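Local atomic coordinates of Aar187cp (Eremothecium gossypii, PDB entry 3ZIL), a protein that probably regulates cohesin and the establishment of sister-chromatid cohesion in chromosome segregation, this chain being its C-terminal, all-helical Wap1-family part. Residues D25-D30 with M43-L48; E67-C72 with C88-K93; D49-E54 with R140-T145. One frame throughout, in Å; residues are numbered along the deposited sequence.

Interaction 1: D25-D30 with M43-L48; sequences DFILSD and MLRLCL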
loop_
_atom_site.group_PDB
_atom_site.type_symbol
_atom_site.label_atom_id
_atom_site.label_comp_id
_atom_site.label_asym_id
_atom_site.label_seq_id
_atom_site.Cartn_x
_atom_site.Cartn_y
_atom_site.Cartn_z
ATOM N N ASP A 25 -39.662 -1.600 -9.685
ATOM C CA ASP A 25 -40.161 -0.778 -10.800
ATOM C C ASP A 25 -40.349 0.649 -10.334
ATOM O O ASP A 25 -40.108 1.577 -11.054
ATOM C CB ASP A 25 -41.511 -1.276 -11.326
ATOM C CG ASP A 25 -41.426 -2.655 -11.923
ATOM O OD1 ASP A 25 -40.310 -3.112 -12.232
ATOM O OD2 ASP A 25 -42.469 -3.307 -12.055
ATOM N N PHE A 26 -40.834 0.807 -9.120
ATOM C CA PHE A 26 -41.059 2.126 -8.656
ATOM C C PHE A 26 -39.735 2.855 -8.386
ATOM O O PHE A 26 -39.511 3.970 -8.860
ATOM C CB PHE A 26 -41.956 2.108 -7.409
ATOM C CG PHE A 26 -42.081 3.454 -6.767
ATOM C CD1 PHE A 26 -41.133 3.874 -5.822
ATOM C CD2 PHE A 26 -43.108 4.335 -7.150
ATOM C CE1 PHE A 26 -41.234 5.122 -5.233
ATOM C CE2 PHE A 26 -43.204 5.598 -6.577
ATOM C CZ PHE A 26 -42.267 5.989 -5.621
ATOM N N ILE A 27 -38.871 2.239 -7.587
ATOM C CA ILE A 27 -37.682 2.920 -7.068
ATOM C C ILE A 27 -36.672 3.135 -8.208
ATOM O O ILE A 27 -35.900 4.116 -8.206
ATOM C CB ILE A 27 -37.012 2.110 -5.922
ATOM C CG1 ILE A 27 -36.461 3.058 -4.875
ATOM C CG2 ILE A 27 -35.923 1.204 -6.447
ATOM C CD1 ILE A 27 -37.576 3.765 -4.128
ATOM N N LEU A 28 -36.707 2.263 -9.196
ATOM C CA LEU A 28 -35.741 2.407 -10.299
ATOM C C LEU A 28 -36.291 3.360 -11.360
ATOM O O LEU A 28 -36.445 3.006 -12.550
ATOM C CB LEU A 28 -35.304 1.051 -10.892
ATOM C CG LEU A 28 -34.710 0.008 -9.903
ATOM C CD1 LEU A 28 -34.601 -1.363 -10.579
ATOM C CD2 LEU A 28 -33.364 0.433 -9.253
ATOM N N SER A 29 -36.516 4.609 -10.953
ATOM C CA SER A 29 -37.144 5.612 -11.857
ATOM C C SER A 29 -36.115 6.064 -12.914
ATOM O O SER A 29 -34.975 6.324 -12.583
ATOM C CB SER A 29 -37.602 6.831 -11.037
ATOM O OG SER A 29 -36.521 7.255 -10.212
ATOM N N ASP A 30 -36.526 6.141 -14.163
ATOM C CA ASP A 30 -35.731 6.733 -15.297
ATOM C C ASP A 30 -34.887 7.969 -14.942
ATOM O O ASP A 30 -35.443 9.077 -14.778
ATOM C CB ASP A 30 -36.727 7.092 -16.444
ATOM C CG ASP A 30 -36.024 7.316 -17.788
ATOM O OD1 ASP A 30 -34.840 7.771 -17.819
ATOM O OD2 ASP A 30 -36.688 7.060 -18.804
ATOM N N MET A 43 -32.370 6.393 -4.312
ATOM C CA MET A 43 -31.182 5.470 -4.052
ATOM C C MET A 43 -31.075 5.265 -2.525
ATOM O O MET A 43 -30.764 4.145 -2.016
ATOM C CB MET A 43 -29.872 6.035 -4.679
ATOM C CG MET A 43 -28.646 5.062 -4.498
ATOM S SD MET A 43 -27.267 5.904 -5.384
ATOM C CE MET A 43 -27.732 5.810 -7.116
ATOM N N LEU A 44 -31.306 6.346 -1.787
ATOM C CA LEU A 44 -31.288 6.243 -0.320
ATOM C C LEU A 44 -32.273 5.232 0.237
ATOM O O LEU A 44 -31.957 4.352 1.095
ATOM C CB LEU A 44 -31.478 7.628 0.331
ATOM C CG LEU A 44 -31.625 7.694 1.879
ATOM C CD1 LEU A 44 -30.317 7.086 2.454
ATOM C CD2 LEU A 44 -31.844 9.109 2.412
ATOM N N ARG A 45 -33.489 5.321 -0.263
ATOM C CA ARG A 45 -34.532 4.478 0.148
ATOM C C ARG A 45 -34.228 3.029 -0.258
ATOM O O ARG A 45 -34.512 2.088 0.497
ATOM C CB ARG A 45 -35.814 5.041 -0.451
ATOM C CG ARG A 45 -37.009 4.099 -0.373
ATOM C CD ARG A 45 -38.279 4.933 -0.719
ATOM N NE ARG A 45 -39.434 4.114 -0.451
ATOM C CZ ARG A 45 -40.671 4.355 -0.856
ATOM N NH1 ARG A 45 -40.955 5.433 -1.583
ATOM N NH2 ARG A 45 -41.632 3.467 -0.545
ATOM N N LEU A 46 -33.587 2.830 -1.417
ATOM C CA LEU A 46 -33.185 1.480 -1.839
ATOM C C LEU A 46 -32.126 0.830 -0.915
ATOM O O LEU A 46 -32.251 -0.381 -0.535
ATOM C CB LEU A 46 -32.667 1.534 -3.266
ATOM C CG LEU A 46 -31.954 0.304 -3.834
ATOM C CD1 LEU A 46 -32.943 -0.852 -3.873
ATOM C CD2 LEU A 46 -31.225 0.580 -5.185
ATOM N N CYS A 47 -31.105 1.630 -0.586
ATOM C CA CYS A 47 -29.965 1.184 0.240
ATOM C C CYS A 47 -30.552 0.803 1.586
ATOM O O CYS A 47 -30.221 -0.238 2.165
ATOM C CB CYS A 47 -28.912 2.290 0.392
ATOM S SG CYS A 47 -28.075 2.600 -1.206
ATOM N N LEU A 48 -31.450 1.644 2.075
ATOM C CA LEU A 48 -31.982 1.424 3.445
ATOM C C LEU A 48 -32.874 0.139 3.533
ATOM O O LEU A 48 -32.722 -0.668 4.444
ATOM C CB LEU A 48 -32.631 2.682 3.978
ATOM C CG LEU A 48 -32.902 2.725 5.501
ATOM C CD1 LEU A 48 -31.669 2.596 6.406
ATOM C CD2 LEU A 48 -33.572 4.046 5.788
#

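Interaction 2: E67-C72 with C88-K93; sequences EVWEWC and CFIADK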
loop_
_atom_site.group_PDB
_atom_site.type_symbol
_atom_site.label_atom_id
_atom_site.label_comp_id
_atom_site.label_asym_id
_atom_site.label_seq_id
_atom_site.Cartn_x
_atom_site.Cartn_y
_atom_site.Cartn_z
ATOM N N GLU A 67 -30.283 -4.796 -13.929
ATOM C CA GLU A 67 -31.052 -3.553 -14.055
ATOM C C GLU A 67 -30.771 -2.648 -12.810
ATOM O O GLU A 67 -30.644 -1.398 -12.950
ATOM C CB GLU A 67 -32.572 -3.846 -14.130
ATOM C CG GLU A 67 -33.422 -2.625 -14.409
ATOM C CD GLU A 67 -34.916 -2.838 -14.181
ATOM O OE1 GLU A 67 -35.347 -4.006 -14.078
ATOM O OE2 GLU A 67 -35.660 -1.829 -14.091
ATOM N N VAL A 68 -30.718 -3.261 -11.605
ATOM C CA VAL A 68 -30.454 -2.447 -10.397
ATOM C C VAL A 68 -29.038 -1.772 -10.524
ATOM O O VAL A 68 -28.856 -0.603 -10.217
ATOM C CB VAL A 68 -30.629 -3.307 -9.077
ATOM C CG1 VAL A 68 -30.076 -2.631 -7.805
ATOM C CG2 VAL A 68 -32.085 -3.588 -8.883
ATOM N N TRP A 69 -28.053 -2.528 -11.017
ATOM C CA TRP A 69 -26.675 -2.043 -11.109
ATOM C C TRP A 69 -26.600 -0.930 -12.113
ATOM O O TRP A 69 -25.977 0.073 -11.842
ATOM C CB TRP A 69 -25.732 -3.170 -11.538
ATOM C CG TRP A 69 -24.231 -2.852 -11.435
ATOM C CD1 TRP A 69 -23.383 -2.291 -12.417
ATOM C CD2 TRP A 69 -23.374 -3.056 -10.251
ATOM N NE1 TRP A 69 -22.094 -2.135 -11.938
ATOM C CE2 TRP A 69 -22.014 -2.634 -10.642
ATOM C CE3 TRP A 69 -23.583 -3.598 -8.971
ATOM C CZ2 TRP A 69 -20.948 -2.744 -9.774
ATOM C CZ3 TRP A 69 -22.491 -3.725 -8.101
ATOM C CH2 TRP A 69 -21.208 -3.300 -8.490
ATOM N N GLU A 70 -27.196 -1.121 -13.298
ATOM C CA GLU A 70 -27.089 -0.073 -14.343
ATOM C C GLU A 70 -27.826 1.189 -13.895
ATOM O O GLU A 70 -27.404 2.309 -14.220
ATOM C CB GLU A 70 -27.601 -0.560 -15.706
ATOM C CG GLU A 70 -26.675 -1.594 -16.334
ATOM C CD GLU A 70 -27.086 -2.048 -17.752
ATOM O OE1 GLU A 70 -28.182 -1.701 -18.247
ATOM O OE2 GLU A 70 -26.287 -2.776 -18.377
ATOM N N TRP A 71 -28.906 0.999 -13.147
ATOM C CA TRP A 71 -29.617 2.124 -12.553
ATOM C C TRP A 71 -28.756 2.841 -11.533
ATOM O O TRP A 71 -28.571 4.072 -11.660
ATOM C CB TRP A 71 -31.001 1.716 -11.957
ATOM C CG TRP A 71 -31.746 2.922 -11.444
ATOM C CD1 TRP A 71 -32.579 3.758 -12.161
ATOM C CD2 TRP A 71 -31.661 3.517 -10.107
ATOM N NE1 TRP A 71 -33.081 4.776 -11.355
ATOM C CE2 TRP A 71 -32.576 4.670 -10.108
ATOM C CE3 TRP A 71 -31.018 3.150 -8.901
ATOM C CZ2 TRP A 71 -32.751 5.472 -8.989
ATOM C CZ3 TRP A 71 -31.206 3.962 -7.783
ATOM C CH2 TRP A 71 -32.050 5.102 -7.820
ATOM N N CYS A 72 -28.152 2.119 -10.568
ATOM C CA CYS A 72 -27.333 2.793 -9.561
ATOM C C CYS A 72 -26.137 3.511 -10.206
ATOM O O CYS A 72 -25.747 4.576 -9.758
ATOM C CB CYS A 72 -26.805 1.852 -8.445
ATOM S SG CYS A 72 -28.170 1.102 -7.467
ATOM N N CYS A 88 -21.179 3.413 -3.259
ATOM C CA CYS A 88 -20.147 2.480 -2.684
ATOM C C CYS A 88 -20.836 1.329 -1.839
ATOM O O CYS A 88 -20.420 0.196 -1.932
ATOM C CB CYS A 88 -19.199 3.219 -1.772
ATOM S SG CYS A 88 -18.092 4.414 -2.531
ATOM N N PHE A 89 -21.848 1.638 -1.019
ATOM C CA PHE A 89 -22.652 0.602 -0.338
ATOM C C PHE A 89 -23.273 -0.464 -1.306
ATOM O O PHE A 89 -23.085 -1.654 -1.101
ATOM C CB PHE A 89 -23.712 1.238 0.604
ATOM C CG PHE A 89 -24.707 0.253 1.116
ATOM C CD1 PHE A 89 -24.360 -0.662 2.126
ATOM C CD2 PHE A 89 -25.964 0.156 0.527
ATOM C CE1 PHE A 89 -25.275 -1.596 2.585
ATOM C CE2 PHE A 89 -26.870 -0.807 0.969
ATOM C CZ PHE A 89 -26.524 -1.683 1.999
ATOM N N ILE A 90 -23.926 -0.027 -2.402
ATOM C CA ILE A 90 -24.445 -0.896 -3.406
ATOM C C ILE A 90 -23.354 -1.842 -3.952
ATOM O O ILE A 90 -23.572 -3.085 -4.041
ATOM C CB ILE A 90 -25.107 -0.080 -4.550
ATOM C CG1 ILE A 90 -26.323 0.639 -3.992
ATOM C CG2 ILE A 90 -25.368 -0.967 -5.786
ATOM C CD1 ILE A 90 -27.318 -0.323 -3.372
ATOM N N ALA A 91 -22.220 -1.287 -4.366
ATOM C CA ALA A 91 -21.146 -2.132 -4.908
ATOM C C ALA A 91 -20.738 -3.181 -3.882
ATOM O O ALA A 91 -20.515 -4.345 -4.220
ATOM C CB ALA A 91 -19.921 -1.313 -5.273
ATOM N N ASP A 92 -20.588 -2.748 -2.641
ATOM C CA ASP A 92 -20.278 -3.675 -1.551
ATOM C C ASP A 92 -21.423 -4.656 -1.159
ATOM O O ASP A 92 -21.133 -5.755 -0.771
ATOM C CB ASP A 92 -19.811 -2.882 -0.357
ATOM C CG ASP A 92 -19.189 -3.734 0.757
ATOM O OD1 ASP A 92 -18.511 -4.747 0.437
ATOM O OD2 ASP A 92 -19.359 -3.302 1.970
ATOM N N LYS A 93 -22.688 -4.271 -1.280
ATOM C CA LYS A 93 -23.797 -5.071 -0.756
ATOM C C LYS A 93 -24.186 -6.105 -1.803
ATOM O O LYS A 93 -24.540 -7.210 -1.430
ATOM C CB LYS A 93 -25.016 -4.172 -0.475
ATOM C CG LYS A 93 -26.105 -4.846 0.344
ATOM C CD LYS A 93 -25.595 -5.444 1.656
ATOM C CE LYS A 93 -26.576 -6.517 2.097
ATOM N NZ LYS A 93 -26.620 -6.490 3.573
#

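Interaction 3: D49-E54 with R140-T145; sequences DMMNNE and RKLKFT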
loop_
_atom_site.group_PDB
_atom_site.type_symbol
_atom_site.label_atom_id
_atom_site.label_comp_id
_atom_site.label_asym_id
_atom_site.label_seq_id
_atom_site.Cartn_x
_atom_site.Cartn_y
_atom_site.Cartn_z
ATOM N N ASP A 49 -33.709 -0.099 2.522
ATOM C CA ASP A 49 -34.417 -1.379 2.355
ATOM C C ASP A 49 -33.464 -2.592 2.295
ATOM O O ASP A 49 -33.688 -3.637 2.951
ATOM C CB ASP A 49 -35.292 -1.304 1.102
ATOM C CG ASP A 49 -36.428 -0.283 1.248
ATOM O OD1 ASP A 49 -36.652 0.225 2.355
ATOM O OD2 ASP A 49 -37.102 0.037 0.270
ATOM N N MET A 50 -32.410 -2.469 1.506
ATOM C CA MET A 50 -31.467 -3.576 1.280
ATOM C C MET A 50 -30.735 -3.831 2.556
ATOM O O MET A 50 -30.585 -4.964 2.952
ATOM C CB MET A 50 -30.422 -3.189 0.213
ATOM C CG MET A 50 -31.014 -3.124 -1.176
ATOM S SD MET A 50 -29.888 -2.533 -2.466
ATOM C CE MET A 50 -28.851 -3.974 -2.425
ATOM N N MET A 51 -30.279 -2.764 3.201
ATOM C CA MET A 51 -29.666 -2.843 4.539
ATOM C C MET A 51 -30.625 -3.521 5.519
ATOM O O MET A 51 -30.178 -4.329 6.291
ATOM C CB MET A 51 -29.229 -1.460 5.076
ATOM C CG MET A 51 -28.498 -1.564 6.409
ATOM S SD MET A 51 -26.813 -2.278 6.248
ATOM C CE MET A 51 -25.858 -0.810 5.816
ATOM N N ASN A 52 -31.949 -3.266 5.419
ATOM C CA ASN A 52 -32.905 -3.842 6.354
ATOM C C ASN A 52 -33.478 -5.233 5.947
ATOM O O ASN A 52 -34.141 -5.901 6.750
ATOM C CB ASN A 52 -34.053 -2.816 6.604
ATOM C CG ASN A 52 -33.599 -1.595 7.441
ATOM O OD1 ASN A 52 -32.534 -1.605 8.080
ATOM N ND2 ASN A 52 -34.368 -0.503 7.373
ATOM N N ASN A 53 -33.244 -5.673 4.704
ATOM C CA ASN A 53 -33.969 -6.827 4.181
ATOM C C ASN A 53 -33.076 -7.671 3.251
ATOM O O ASN A 53 -32.899 -7.361 2.051
ATOM C CB ASN A 53 -35.309 -6.373 3.520
ATOM C CG ASN A 53 -36.074 -7.533 2.921
ATOM O OD1 ASN A 53 -35.593 -8.652 2.957
ATOM N ND2 ASN A 53 -37.244 -7.284 2.346
ATOM N N GLU A 54 -32.465 -8.707 3.836
ATOM C CA GLU A 54 -31.567 -9.624 3.138
ATOM C C GLU A 54 -32.347 -10.319 2.003
ATOM O O GLU A 54 -31.828 -10.599 0.928
ATOM C CB GLU A 54 -30.961 -10.616 4.176
ATOM C CG GLU A 54 -29.993 -11.674 3.649
ATOM C CD GLU A 54 -28.724 -11.075 3.025
ATOM O OE1 GLU A 54 -27.993 -10.347 3.725
ATOM O OE2 GLU A 54 -28.447 -11.315 1.823
ATOM N N ARG A 140 -25.568 5.095 10.597
ATOM C CA ARG A 140 -25.399 4.170 11.751
ATOM C C ARG A 140 -25.218 2.705 11.366
ATOM O O ARG A 140 -24.609 1.969 12.095
ATOM C CB ARG A 140 -26.525 4.331 12.832
ATOM C CG ARG A 140 -26.528 5.735 13.465
ATOM C CD ARG A 140 -27.547 5.929 14.580
ATOM N NE ARG A 140 -28.941 5.657 14.214
ATOM C CZ ARG A 140 -29.845 6.602 13.898
ATOM N NH1 ARG A 140 -29.499 7.882 13.896
ATOM N NH2 ARG A 140 -31.105 6.281 13.590
ATOM N N LYS A 141 -25.709 2.276 10.217
ATOM C CA LYS A 141 -25.507 0.889 9.803
ATOM C C LYS A 141 -24.359 0.591 8.822
ATOM O O LYS A 141 -24.049 -0.561 8.608
ATOM C CB LYS A 141 -26.815 0.357 9.202
ATOM C CG LYS A 141 -27.839 -0.069 10.244
ATOM C CD LYS A 141 -29.272 0.122 9.742
ATOM C CE LYS A 141 -30.245 -0.082 10.913
ATOM N NZ LYS A 141 -31.594 0.262 10.437
ATOM N N LEU A 142 -23.812 1.611 8.140
ATOM C CA LEU A 142 -22.850 1.366 7.029
ATOM C C LEU A 142 -21.522 0.941 7.612
ATOM O O LEU A 142 -21.161 1.367 8.708
ATOM C CB LEU A 142 -22.603 2.672 6.290
ATOM C CG LEU A 142 -23.738 3.007 5.299
ATOM C CD1 LEU A 142 -23.533 4.432 4.870
ATOM C CD2 LEU A 142 -23.744 2.002 4.100
ATOM N N LYS A 143 -20.827 0.100 6.895
ATOM C CA LYS A 143 -19.486 -0.256 7.244
ATOM C C LYS A 143 -18.558 0.983 7.343
ATOM O O LYS A 143 -17.624 0.981 8.153
ATOM C CB LYS A 143 -18.974 -1.199 6.161
ATOM C CG LYS A 143 -17.626 -1.858 6.476
ATOM C CD LYS A 143 -17.330 -2.864 5.368
ATOM C CE LYS A 143 -18.459 -3.886 5.247
ATOM N NZ LYS A 143 -18.229 -4.904 4.186
ATOM N N PHE A 144 -18.766 2.020 6.524
ATOM C CA PHE A 144 -17.905 3.257 6.544
ATOM C C PHE A 144 -18.807 4.443 6.277
ATOM O O PHE A 144 -19.716 4.342 5.450
ATOM C CB PHE A 144 -16.870 3.260 5.394
ATOM C CG PHE A 144 -15.846 2.125 5.460
ATOM C CD1 PHE A 144 -14.814 2.108 6.428
ATOM C CD2 PHE A 144 -15.921 1.035 4.566
ATOM C CE1 PHE A 144 -13.824 1.052 6.448
ATOM C CE2 PHE A 144 -14.956 -0.023 4.613
ATOM C CZ PHE A 144 -13.928 -0.024 5.530
ATOM N N THR A 145 -18.525 5.592 6.907
ATOM C CA THR A 145 -19.449 6.709 6.810
ATOM C C THR A 145 -18.941 7.868 5.931
ATOM O O THR A 145 -19.486 8.947 5.930
ATOM C CB THR A 145 -19.955 7.117 8.189
ATOM O OG1 THR A 145 -18.851 7.500 9.018
ATOM C CG2 THR A 145 -20.673 5.910 8.809
#

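Interaction 1: D25-D30 with M43-L48
Phe26 and Ile27, at the end of helix 20-27, pack against Arg45 and Leu46 of helix 36-52, so the contact joins the first two helices of the modelled chain. Ile27 is the wedge: its CB points at the other helix and its CD1 methyl rests against the stem of Arg45, 3.7 Å from Arg45 CD and 3.8 Å from Arg45 CG. That stem is extended from CG to NE, and the isoleucine crosses it obliquely. Deeper in, Ile27 CG1 comes within 4.4 Å of Leu46 CB, a looser apolar contact between two buried residues. Helix 20-27 thus closes on one flank of the long helix 36-52, while Leu46 also meets Cys72 of helix 54-72. Toward solvent, Phe26 meets the arginine end. With its CG anti to the backbone N (chi1 172°), the ring swings toward Arg45, and Phe26 CE1 stands 3.7 Å from Arg45 NH1. The ring and guanidinium planes are 58° apart, and the two side chains cross at about a right angle, so the groups touch without stacking flat. Directly after Ile27 the chain leaves the helix through an inverse gamma turn centred on Leu28, in which Ser29 N makes a weak 2.9 Å bond to Ile27 O. The turn is held by its surroundings: Leu28 packs on Glu67, Val68 and Trp71 of helix 54-72, and Ser29 O accepts a hydrogen bond from Trp71 NE1. Ser29 OG is hydrogen-bonded to Asn42 OD1, one residue before the 43-48 segment.

Interaction 2: E67-C72 with C88-K93
Trp69 and Cys72 meet Ile90 and Ala91 in a buried, largely apolar contact between two helices consecutive in the chain, 54-72 and 81-93, which form a hairpin in the helical stack. The two segments run nearly antiparallel, at 157°, with their axes 10.9 Å apart at closest approach. That wide spacing is bridged from both sides, by the indole of Trp69 and the side chain of Ile90. The CB of Trp69 does not point straight at the opposite helix, but the benzo end extends to it: Trp69 CH2 lies 3.8 Å from Ala91 CA and 4.0 Å from Ala91 CB. The small alanine lets the ring come up against the helix backbone. One turn along, the thiol of Cys72 sits against the beta-branch of Ile90, with Cys72 SG 3.9 Å from Ile90 CG2 and 4.0 Å from Ile90 CG1. At chi1 -65°, Ile90 directs both branches to this sulfur, which also lies in plane at the edge of the Trp71 ring. Ile90 also meets Cys47 and Met50 of helix 36-52. The indole nitrogen, Trp69 NE1, is hydrogen-bonded to Arg102 O, which probably fixes the turn of the ring, while Cys72 O takes bonds from Gln87 NE2 and Arg39 NH2. With no hydrogen bond between the segments, their pairing rests on shape and hydrophobic burial, and the indole N-H of Trp69 and the carbonyl of Cys72 find their partners outside both.

Interaction 3: D49-E54 with R140-T145
Chi1 of Met51 (-176°) sends its side chain out toward Lys141, and bends at chi2 and chi3 then fold the methyl CE in against the backbone there, 3.3 Å from Lys141 O. From that position Met51 CE also touches Lys141 CB at 3.7 Å and Leu142 CD2 at 3.9 Å. The lysine chain, extended beyond CG, runs across the methionine stem, and Met51 CG lies 3.8 Å from Lys141 CD. At its far end Lys141 NZ donates a hydrogen bond to Asn52 OD1, 3.2 Å long. The ammonium approaches in the carbonyl plane of Asn52 and on a lone pair, at a C=O...N angle of 129°. Its stronger partner is Asp137 of its own helix, in a salt bridge; the bond to Asn52 ties helix 129-141 to the C-terminal end of helix 36-52. Cutting Met51 back to an alanine is likely to open a gap beside Leu142 and to leave the aliphatic part of Lys141 without the thioether chain it lies against. Helix 36-52 ends right here: Asn53 breaks the helical run and at once serves as N-cap of helix 54-72, its OD1 accepting a hydrogen bond from Leu56 N. Leu142 has its CB pointing away from the 49-54 segment, yet CD2 turns back to meet Met51; Leu142 also packs on Leu85 of helix 81-93 and Tyr150 of helix 147-158.

In the fold
From the N terminus, interaction 1 closes first, a short loop that sets helix 20-27 on helix 36-52. Interaction 2 follows in series and pairs helix 54-72 with helix 81-93. Interaction 3 spans much more of the chain, from the end of helix 36-52 to the end of helix 129-141, and interaction 2 falls entirely within that span. Helix 36-52 is common to interactions 1 and 3. Interactions 1 and 2 touch through Trp71, against the turn at Leu28 and Ser29, and through Met43 CE on Cys72 O. Interactions 2 and 3 join through Phe89, packed on Met51 and Leu142, and through the Asp92-Lys143 salt bridge. All three lie at the N-terminal end of the modelled chain.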